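PDB 7JLY: RNA-binding protein, which probably binds RNA through a single RNA recognition motif. Local coordinates for residues Ile5-Leu10 with Glu17-Leu22; Gln24-Val29 with Ala57-Glu62; Tyr12-Glu17 with Gln67-Arg72. All coordinates share one frame; numbering follows the deposited sequence.

Interaction 1: Ile5-Leu10 with Glu17-Leu22; sequences IYVGNL and EDLTGL
With CG1 of Val7 anti to the backbone N (chi1 -166°) and CG of Leu19 anti to its own carbonyl carbon (chi1 -68°), a strand side chain and a helix side chain meet between sheet and helix. There Val7 CG1 lies 4.0 Å from Leu19 CD2, and the two side chains slide past each other in opposite directions. Leu10, just beyond the end of strand 3-8, approaches differently: it and Leu19 reach toward each other tip to tip, and Leu10 CD1 comes within 4.1 Å of the same methyl, Leu19 CD2. One branch of Leu19 therefore meets both partners, alongside Val7 and end-on to Leu10.

No hydrogen bond crosses between the segments. The contact is an example of how a helix can be held on a sheet by apolar packing, at ordinary methyl-to-methyl distances. The backbones stay well apart, Val7 CA and Leu19 CA being 8.3 Å from each other. All three side chains are buried, and Leu19 also touches Val49 of the adjacent strand 46-51 and Val34 of strand 29-36 beyond it, as well as Val14, so the helix packs over several strands of the sheet. Tyr6, next to Val7 in strand 3-8, instead meets the rings of Phe46 and Phe48 and makes a cation-pi contact with Lys77. A first strand, central in the sheet, with Val7 packed beneath the helix that follows it, is characteristic of the beta-alpha-beta-beta-alpha-beta fold of the RNA recognition motif.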
loop_
_atom_site.group_PDB
_atom_site.type_symbol
_atom_site.label_atom_id
_atom_site.label_comp_id
_atom_site.label_asym_id
_atom_site.label_seq_id
_atom_site.Cartn_x
_atom_site.Cartn_y
_atom_site.Cartn_z
ATOM N N ILE A 5 4.193 0.810 4.860
ATOM C CA ILE A 5 3.255 -0.291 4.700
ATOM C C ILE A 5 3.455 -0.940 3.352
ATOM O O ILE A 5 3.419 -0.268 2.324
ATOM C CB ILE A 5 1.788 0.177 4.814
ATOM C CG1 ILE A 5 1.579 0.956 6.116
ATOM C CG2 ILE A 5 0.830 -1.019 4.735
ATOM C CD1 ILE A 5 0.183 1.494 6.285
ATOM N N TYR A 6 3.678 -2.251 3.373
ATOM C CA TYR A 6 3.751 -3.062 2.167
ATOM C C TYR A 6 2.343 -3.412 1.714
ATOM O O TYR A 6 1.561 -3.907 2.513
ATOM C CB TYR A 6 4.549 -4.342 2.447
ATOM C CG TYR A 6 4.794 -5.260 1.257
ATOM C CD1 TYR A 6 3.817 -6.155 0.830
ATOM C CD2 TYR A 6 6.017 -5.252 0.583
ATOM C CE1 TYR A 6 4.040 -7.011 -0.242
ATOM C CE2 TYR A 6 6.249 -6.103 -0.491
ATOM C CZ TYR A 6 5.260 -6.984 -0.899
ATOM O OH TYR A 6 5.482 -7.837 -1.965
ATOM N N VAL A 7 2.021 -3.161 0.448
ATOM C CA VAL A 7 0.747 -3.629 -0.102
ATOM C C VAL A 7 1.032 -4.489 -1.338
ATOM O O VAL A 7 1.682 -4.036 -2.273
ATOM C CB VAL A 7 -0.202 -2.459 -0.474
ATOM C CG1 VAL A 7 -1.621 -2.981 -0.699
ATOM C CG2 VAL A 7 -0.215 -1.388 0.626
ATOM N N GLY A 8 0.534 -5.724 -1.349
ATOM C CA GLY A 8 0.899 -6.661 -2.402
ATOM C C GLY A 8 -0.250 -7.549 -2.846
ATOM O O GLY A 8 -1.368 -7.390 -2.356
ATOM N N ASN A 9 0.041 -8.470 -3.771
ATOM C CA ASN A 9 -0.979 -9.267 -4.463
ATOM C C ASN A 9 -2.034 -8.381 -5.137
ATOM O O ASN A 9 -3.224 -8.725 -5.195
ATOM C CB ASN A 9 -1.661 -10.244 -3.508
ATOM C CG ASN A 9 -2.400 -11.324 -4.247
ATOM O OD1 ASN A 9 -1.966 -11.735 -5.311
ATOM N ND2 ASN A 9 -3.554 -11.739 -3.728
ATOM N N LEU A 10 -1.591 -7.240 -5.652
ATOM C CA LEU A 10 -2.504 -6.244 -6.211
ATOM C C LEU A 10 -2.937 -6.575 -7.628
ATOM O O LEU A 10 -2.130 -7.015 -8.438
ATOM C CB LEU A 10 -1.840 -4.860 -6.207
ATOM C CG LEU A 10 -1.515 -4.260 -4.839
ATOM C CD1 LEU A 10 -0.723 -2.962 -5.005
ATOM C CD2 LEU A 10 -2.809 -3.994 -4.067
ATOM N N GLU A 17 -2.820 6.218 -6.854
ATOM C CA GLU A 17 -3.908 7.005 -6.279
ATOM C C GLU A 17 -4.944 6.096 -5.625
ATOM O O GLU A 17 -5.596 6.486 -4.669
ATOM C CB GLU A 17 -4.560 7.913 -7.325
ATOM C CG GLU A 17 -5.518 7.226 -8.256
ATOM C CD GLU A 17 -6.461 8.211 -8.915
ATOM O OE1 GLU A 17 -7.593 8.376 -8.414
ATOM O OE2 GLU A 17 -6.061 8.826 -9.926
ATOM N N ASP A 18 -5.069 4.866 -6.115
ATOM C CA ASP A 18 -5.948 3.888 -5.491
ATOM C C ASP A 18 -5.416 3.443 -4.126
ATOM O O ASP A 18 -6.201 3.204 -3.202
ATOM C CB ASP A 18 -6.124 2.679 -6.410
ATOM C CG ASP A 18 -6.666 3.068 -7.779
ATOM O OD1 ASP A 18 -7.551 3.941 -7.825
ATOM O OD2 ASP A 18 -6.208 2.511 -8.802
ATOM N N LEU A 19 -4.093 3.316 -4.000
ATOM C CA LEU A 19 -3.490 2.960 -2.716
ATOM C C LEU A 19 -3.655 4.089 -1.720
ATOM O O LEU A 19 -3.991 3.859 -0.568
ATOM C CB LEU A 19 -2.012 2.624 -2.873
ATOM C CG LEU A 19 -1.731 1.341 -3.654
ATOM C CD1 LEU A 19 -0.249 1.069 -3.648
ATOM C CD2 LEU A 19 -2.488 0.163 -3.035
ATOM N N THR A 20 -3.421 5.317 -2.170
ATOM C CA THR A 20 -3.628 6.464 -1.306
ATOM C C THR A 20 -5.086 6.535 -0.894
ATOM O O THR A 20 -5.390 6.778 0.272
ATOM C CB THR A 20 -3.226 7.776 -1.992
ATOM O OG1 THR A 20 -1.833 7.723 -2.347
ATOM C CG2 THR A 20 -3.468 8.951 -1.056
ATOM N N GLY A 21 -5.987 6.306 -1.848
ATOM C CA GLY A 21 -7.418 6.388 -1.579
ATOM C C GLY A 21 -7.848 5.406 -0.500
ATOM O O GLY A 21 -8.701 5.706 0.355
ATOM N N LEU A 22 -7.249 4.222 -0.554
ATOM C CA LEU A 22 -7.521 3.157 0.394
ATOM C C LEU A 22 -7.006 3.490 1.791
ATOM O O LEU A 22 -7.743 3.404 2.780
ATOM C CB LEU A 22 -6.891 1.848 -0.100
ATOM C CG LEU A 22 -7.187 0.596 0.730
ATOM C CD1 LEU A 22 -8.678 0.316 0.741
ATOM C CD2 LEU A 22 -6.401 -0.607 0.195
#

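Interaction 2: Gln24-Val29 with Ala57-Glu62; sequences QQYGAV and ARRAIE
Tyr26 OH, on the ring that packs against Ala60, is hydrogen-bonded to Glu63 OE2, one residue beyond the segment Ala57-Glu62 in the same helix. The tyrosine thus meets helix 54-64 twice, with its hydroxyl at a carboxylate and with its ring on the backbone and methyl of Ala60. Ala60 CA stands over one ring face in a CH-pi contact, 4.1 Å from the ring centroid and 19° off the ring normal. Its methyl lies toward the inner end of the ring, with Ala60 CB 3.6 Å from Tyr26 CD2 and 3.8 Å from Tyr26 CB. The opposite face carries Gln25 CB, toward the rim, so the ring is sandwiched between its sequence neighbour and the helix.

Tyr26 CG is anti to the carbonyl carbon (chi1 -55°), which sets the ring against the helix from the loop that leads to strand 29-36. The small alanine lets the chains come close: the two CA atoms, of Tyr26 and Ala60, are 5.8 Å apart. Arg59 adds an aliphatic margin, its CG lying obliquely 4.4 Å from Tyr26 CD1. Ala60 also touches Leu23 of helix 16-23, and Tyr26 touches Met51, which places the contact where both helices meet the sheet. The chemistry implies a mainly apolar joint, the ring packed by CH-pi and dispersion contacts, with the Glu63 bond giving its hydroxyl a polar partner.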
loop_
_atom_site.group_PDB
_atom_site.type_symbol
_atom_site.label_atom_id
_atom_site.label_comp_id
_atom_site.label_asym_id
_atom_site.label_seq_id
_atom_site.Cartn_x
_atom_site.Cartn_y
_atom_site.Cartn_z
ATOM N N GLN A 24 -5.692 6.396 3.037
ATOM C CA GLN A 24 -5.897 7.717 3.637
ATOM C C GLN A 24 -7.202 7.759 4.445
ATOM O O GLN A 24 -7.443 8.698 5.206
ATOM C CB GLN A 24 -5.891 8.819 2.571
ATOM C CG GLN A 24 -7.179 8.941 1.793
ATOM C CD GLN A 24 -7.108 10.003 0.701
ATOM O OE1 GLN A 24 -6.126 10.737 0.596
ATOM N NE2 GLN A 24 -8.156 10.084 -0.110
ATOM N N GLN A 25 -8.035 6.736 4.280
ATOM C CA GLN A 25 -9.238 6.588 5.093
ATOM C C GLN A 25 -8.931 6.443 6.583
ATOM O O GLN A 25 -9.788 6.751 7.409
ATOM C CB GLN A 25 -10.046 5.369 4.638
ATOM C CG GLN A 25 -10.626 5.467 3.217
ATOM C CD GLN A 25 -11.353 4.191 2.812
ATOM O OE1 GLN A 25 -12.556 4.204 2.560
ATOM N NE2 GLN A 25 -10.625 3.082 2.760
ATOM N N TYR A 26 -7.722 5.974 6.913
ATOM C CA TYR A 26 -7.350 5.649 8.294
ATOM C C TYR A 26 -6.453 6.690 8.944
ATOM O O TYR A 26 -6.257 6.642 10.144
ATOM C CB TYR A 26 -6.666 4.269 8.344
ATOM C CG TYR A 26 -7.569 3.244 7.708
ATOM C CD1 TYR A 26 -8.675 2.747 8.397
ATOM C CD2 TYR A 26 -7.372 2.840 6.400
ATOM C CE1 TYR A 26 -9.529 1.843 7.803
ATOM C CE2 TYR A 26 -8.225 1.936 5.792
ATOM C CZ TYR A 26 -9.301 1.442 6.500
ATOM O OH TYR A 26 -10.157 0.546 5.886
ATOM N N GLY A 27 -5.923 7.627 8.156
ATOM C CA GLY A 27 -5.001 8.631 8.669
ATOM C C GLY A 27 -4.209 9.272 7.551
ATOM O O GLY A 27 -4.389 8.911 6.388
ATOM N N ALA A 28 -3.333 10.222 7.893
ATOM C CA ALA A 28 -2.559 10.939 6.869
ATOM C C ALA A 28 -1.585 10.021 6.141
ATOM O O ALA A 28 -0.878 9.250 6.769
ATOM C CB ALA A 28 -1.789 12.108 7.491
ATOM N N VAL A 29 -1.549 10.134 4.818
ATOM C CA VAL A 29 -0.612 9.396 3.975
ATOM C C VAL A 29 0.392 10.379 3.404
ATOM O O VAL A 29 -0.002 11.442 2.917
ATOM C CB VAL A 29 -1.345 8.680 2.819
ATOM C CG1 VAL A 29 -0.356 8.159 1.785
ATOM C CG2 VAL A 29 -2.252 7.562 3.354
ATOM N N ALA A 57 -1.598 3.578 11.030
ATOM C CA ALA A 57 -1.083 2.557 10.120
ATOM C C ALA A 57 -1.409 1.154 10.634
ATOM O O ALA A 57 -1.884 0.298 9.879
ATOM C CB ALA A 57 0.421 2.720 9.934
ATOM N N ARG A 58 -1.147 0.915 11.917
ATOM C CA ARG A 58 -1.473 -0.380 12.523
ATOM C C ARG A 58 -2.970 -0.646 12.450
ATOM O O ARG A 58 -3.393 -1.785 12.234
ATOM C CB ARG A 58 -0.990 -0.434 13.972
ATOM C CG ARG A 58 0.529 -0.359 14.078
ATOM C CD ARG A 58 1.058 -0.750 15.455
ATOM N NE ARG A 58 2.521 -0.721 15.492
ATOM C CZ ARG A 58 3.240 0.324 15.901
ATOM N NH1 ARG A 58 2.630 1.430 16.319
ATOM N NH2 ARG A 58 4.569 0.268 15.898
ATOM N N ARG A 59 -3.771 0.402 12.622
ATOM C CA ARG A 59 -5.222 0.267 12.505
ATOM C C ARG A 59 -5.607 -0.118 11.077
ATOM O O ARG A 59 -6.464 -0.978 10.862
ATOM C CB ARG A 59 -5.916 1.569 12.910
ATOM C CG ARG A 59 -7.357 1.659 12.460
ATOM C CD ARG A 59 -7.916 3.049 12.732
ATOM N NE ARG A 59 -8.024 3.300 14.167
ATOM C CZ ARG A 59 -9.078 2.931 14.889
ATOM N NH1 ARG A 59 -10.091 2.302 14.297
ATOM N NH2 ARG A 59 -9.124 3.189 16.188
ATOM N N ALA A 60 -4.969 0.518 10.093
ATOM C CA ALA A 60 -5.290 0.219 8.696
ATOM C C ALA A 60 -4.957 -1.233 8.380
ATOM O O ALA A 60 -5.738 -1.935 7.746
ATOM C CB ALA A 60 -4.549 1.156 7.747
ATOM N N ILE A 61 -3.798 -1.693 8.843
ATOM C CA ILE A 61 -3.402 -3.072 8.593
ATOM C C ILE A 61 -4.397 -4.052 9.230
ATOM O O ILE A 61 -4.774 -5.054 8.623
ATOM C CB ILE A 61 -1.970 -3.326 9.121
ATOM C CG1 ILE A 61 -0.957 -2.616 8.223
ATOM C CG2 ILE A 61 -1.678 -4.835 9.219
ATOM C CD1 ILE A 61 0.372 -2.336 8.895
ATOM N N GLU A 62 -4.845 -3.742 10.437
ATOM C CA GLU A 62 -5.749 -4.630 11.169
ATOM C C GLU A 62 -7.113 -4.718 10.480
ATOM O O GLU A 62 -7.722 -5.788 10.404
ATOM C CB GLU A 62 -5.915 -4.141 12.611
ATOM C CG GLU A 62 -6.932 -4.920 13.448
ATOM C CD GLU A 62 -6.412 -6.273 13.901
ATOM O OE1 GLU A 62 -5.196 -6.541 13.734
ATOM O OE2 GLU A 62 -7.222 -7.076 14.421
#

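Interaction 3: Tyr12-Glu17 with Gln67-Arg72; sequences YRVREE and QEFQGR
Val14 meets Phe69 and Gln70 where the link from the first strand to helix 16-23 of this RNA recognition motif fold comes up against a type I' beta turn, Phe69 to Arg72. The turn closes the hairpin between the short strand 68-69 and strand 72-78, and Phe69 N bonds to Arg72 O at 2.9 Å.

The apolar part of the contact belongs to the valine. Its CG2 is 3.7 Å from Phe69 CE2, with the side chains crossing obliquely, while Val14 CG1 is 4.1 Å from the same ring carbon. Phe69 CG is anti to the backbone N (chi1 180°), which carries the ring in toward the valine although its CB does not point there. Over the centre of one ring face lies Gln70 CG, the ring's own sequence neighbour, and Phe69 also touches Leu22 of helix 16-23.

The polar groups approach without bonding across the contact. The chain of Gln70 is extended beyond CG and brings its amide over Val14, with Gln70 CD 3.7 Å from Val14 CG2. The side chain of Arg13, bent at chi3, crosses that of Gln70 at about a right angle, with the guanidinium and amide planes 46° apart. Outside the two segments, Asn11 joins them, its OD1 taking the N-H of Arg13 and its ND2 bonding to Gln70 O. The amide lies flat against the valine methyl, and Gln70 OE1, its nearest atom, is 3.5 Å from Val14 CG2.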
loop_
_atom_site.group_PDB
_atom_site.type_symbol
_atom_site.label_atom_id
_atom_site.label_comp_id
_atom_site.label_asym_id
_atom_site.label_seq_id
_atom_site.Cartn_x
_atom_site.Cartn_y
_atom_site.Cartn_z
ATOM N N TYR A 12 -3.279 -5.715 -11.209
ATOM C CA TYR A 12 -2.276 -4.906 -11.905
ATOM C C TYR A 12 -2.818 -3.542 -12.337
ATOM O O TYR A 12 -2.049 -2.658 -12.716
ATOM C CB TYR A 12 -1.723 -5.663 -13.112
ATOM C CG TYR A 12 -0.873 -6.855 -12.742
ATOM C CD1 TYR A 12 0.283 -6.701 -11.974
ATOM C CD2 TYR A 12 -1.214 -8.127 -13.158
ATOM C CE1 TYR A 12 1.062 -7.784 -11.635
ATOM C CE2 TYR A 12 -0.440 -9.213 -12.825
ATOM C CZ TYR A 12 0.699 -9.042 -12.067
ATOM O OH TYR A 12 1.477 -10.138 -11.733
ATOM N N ARG A 13 -4.136 -3.366 -12.263
ATOM C CA ARG A 13 -4.755 -2.077 -12.543
ATOM C C ARG A 13 -4.680 -1.121 -11.347
ATOM O O ARG A 13 -4.992 0.062 -11.479
ATOM C CB ARG A 13 -6.223 -2.255 -12.945
ATOM C CG ARG A 13 -6.425 -2.990 -14.260
ATOM C CD ARG A 13 -7.916 -3.102 -14.607
ATOM N NE ARG A 13 -8.476 -1.837 -15.077
ATOM C CZ ARG A 13 -9.176 -0.996 -14.322
ATOM N NH1 ARG A 13 -9.405 -1.270 -13.046
ATOM N NH2 ARG A 13 -9.640 0.132 -14.843
ATOM N N VAL A 14 -4.286 -1.622 -10.182
ATOM C CA VAL A 14 -4.218 -0.744 -9.005
ATOM C C VAL A 14 -3.127 0.325 -9.160
ATOM O O VAL A 14 -1.956 0.011 -9.382
ATOM C CB VAL A 14 -3.971 -1.542 -7.717
ATOM C CG1 VAL A 14 -3.618 -0.603 -6.579
ATOM C CG2 VAL A 14 -5.212 -2.348 -7.362
ATOM N N ARG A 15 -3.539 1.592 -9.062
ATOM C CA ARG A 15 -2.639 2.740 -9.206
ATOM C C ARG A 15 -2.203 3.285 -7.858
ATOM O O ARG A 15 -2.791 2.958 -6.837
ATOM C CB ARG A 15 -3.329 3.861 -9.977
ATOM C CG ARG A 15 -3.773 3.461 -11.365
ATOM C CD ARG A 15 -4.830 4.420 -11.889
ATOM N NE ARG A 15 -6.027 4.444 -11.051
ATOM C CZ ARG A 15 -7.081 5.213 -11.298
ATOM N NH1 ARG A 15 -7.067 6.018 -12.353
ATOM N NH2 ARG A 15 -8.142 5.188 -10.501
ATOM N N GLU A 16 -1.189 4.146 -7.864
ATOM C CA GLU A 16 -0.804 4.835 -6.636
ATOM C C GLU A 16 -1.976 5.605 -6.024
ATOM O O GLU A 16 -2.131 5.636 -4.799
ATOM C CB GLU A 16 0.380 5.765 -6.903
ATOM C CG GLU A 16 1.671 4.963 -7.104
ATOM C CD GLU A 16 2.838 5.812 -7.546
ATOM O OE1 GLU A 16 2.682 7.048 -7.586
ATOM O OE2 GLU A 16 3.904 5.235 -7.853
ATOM N N GLU A 17 -2.820 6.218 -6.854
ATOM C CA GLU A 17 -3.908 7.005 -6.279
ATOM C C GLU A 17 -4.944 6.096 -5.625
ATOM O O GLU A 17 -5.596 6.486 -4.669
ATOM C CB GLU A 17 -4.560 7.913 -7.325
ATOM C CG GLU A 17 -5.518 7.226 -8.256
ATOM C CD GLU A 17 -6.461 8.211 -8.915
ATOM O OE1 GLU A 17 -7.593 8.376 -8.414
ATOM O OE2 GLU A 17 -6.061 8.826 -9.926
ATOM N N GLN A 67 -8.801 -8.763 3.426
ATOM C CA GLN A 67 -9.886 -8.274 2.586
ATOM C C GLN A 67 -9.501 -8.339 1.108
ATOM O O GLN A 67 -8.338 -8.224 0.756
ATOM C CB GLN A 67 -10.266 -6.839 2.959
ATOM C CG GLN A 67 -10.980 -6.706 4.300
ATOM C CD GLN A 67 -11.698 -5.380 4.417
ATOM O OE1 GLN A 67 -12.421 -4.975 3.506
ATOM N NE2 GLN A 67 -11.484 -4.686 5.521
ATOM N N GLU A 68 -10.484 -8.540 0.242
ATOM C CA GLU A 68 -10.240 -8.440 -1.183
ATOM C C GLU A 68 -10.366 -6.994 -1.622
ATOM O O GLU A 68 -11.197 -6.248 -1.103
ATOM C CB GLU A 68 -11.220 -9.328 -1.955
ATOM C CG GLU A 68 -10.935 -10.796 -1.769
ATOM C CD GLU A 68 -12.038 -11.684 -2.295
ATOM O OE1 GLU A 68 -13.084 -11.158 -2.731
ATOM O OE2 GLU A 68 -11.850 -12.913 -2.260
ATOM N N PHE A 69 -9.525 -6.609 -2.577
ATOM C CA PHE A 69 -9.487 -5.268 -3.131
ATOM C C PHE A 69 -9.331 -5.427 -4.647
ATOM O O PHE A 69 -8.389 -6.081 -5.103
ATOM C CB PHE A 69 -8.326 -4.473 -2.507
ATOM C CG PHE A 69 -8.185 -3.066 -3.019
ATOM C CD1 PHE A 69 -9.168 -2.117 -2.773
ATOM C CD2 PHE A 69 -7.040 -2.677 -3.702
ATOM C CE1 PHE A 69 -9.030 -0.814 -3.223
ATOM C CE2 PHE A 69 -6.897 -1.371 -4.161
ATOM C CZ PHE A 69 -7.892 -0.442 -3.924
ATOM N N GLN A 70 -10.258 -4.856 -5.414
ATOM C CA GLN A 70 -10.278 -5.016 -6.872
ATOM C C GLN A 70 -10.036 -6.484 -7.267
ATOM O O GLN A 70 -9.209 -6.791 -8.136
ATOM C CB GLN A 70 -9.251 -4.073 -7.528
ATOM C CG GLN A 70 -9.576 -2.582 -7.277
ATOM C CD GLN A 70 -8.742 -1.617 -8.115
ATOM O OE1 GLN A 70 -8.222 -1.974 -9.176
ATOM N NE2 GLN A 70 -8.616 -0.381 -7.639
ATOM N N GLY A 71 -10.749 -7.380 -6.589
ATOM C CA GLY A 71 -10.777 -8.789 -6.948
ATOM C C GLY A 71 -9.657 -9.662 -6.418
ATOM O O GLY A 71 -9.622 -10.859 -6.710
ATOM N N ARG A 72 -8.742 -9.101 -5.631
ATOM C CA ARG A 72 -7.652 -9.927 -5.100
ATOM C C ARG A 72 -7.429 -9.706 -3.602
ATOM O O ARG A 72 -7.515 -8.587 -3.109
ATOM C CB ARG A 72 -6.343 -9.667 -5.850
ATOM C CG ARG A 72 -6.389 -9.989 -7.340
ATOM C CD ARG A 72 -4.997 -10.093 -7.945
ATOM N NE ARG A 72 -4.222 -11.174 -7.339
ATOM C CZ ARG A 72 -4.283 -12.448 -7.720
ATOM N NH1 ARG A 72 -5.069 -12.807 -8.730
ATOM N NH2 ARG A 72 -3.552 -13.364 -7.094
#

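In the fold
From the N terminus, strand 3-8 leads through a short connection into helix 16-23, and interaction 1 closes that first strand-to-helix loop. Interaction 3 begins within this connection but ends only at the hairpin turn 69-72, so the two contacts cross along the chain; they share Glu17, and Val14 CG1 touches Leu19 CD2. Interaction 2 opens after helix 16-23 and joins the following loop to helix 54-64. It comes in series after interaction 1 and is nested inside the long loop that interaction 3 closes. Together they tie the first helix to the sheet, its outgoing loop to the second helix, and its incoming loop to the late hairpin.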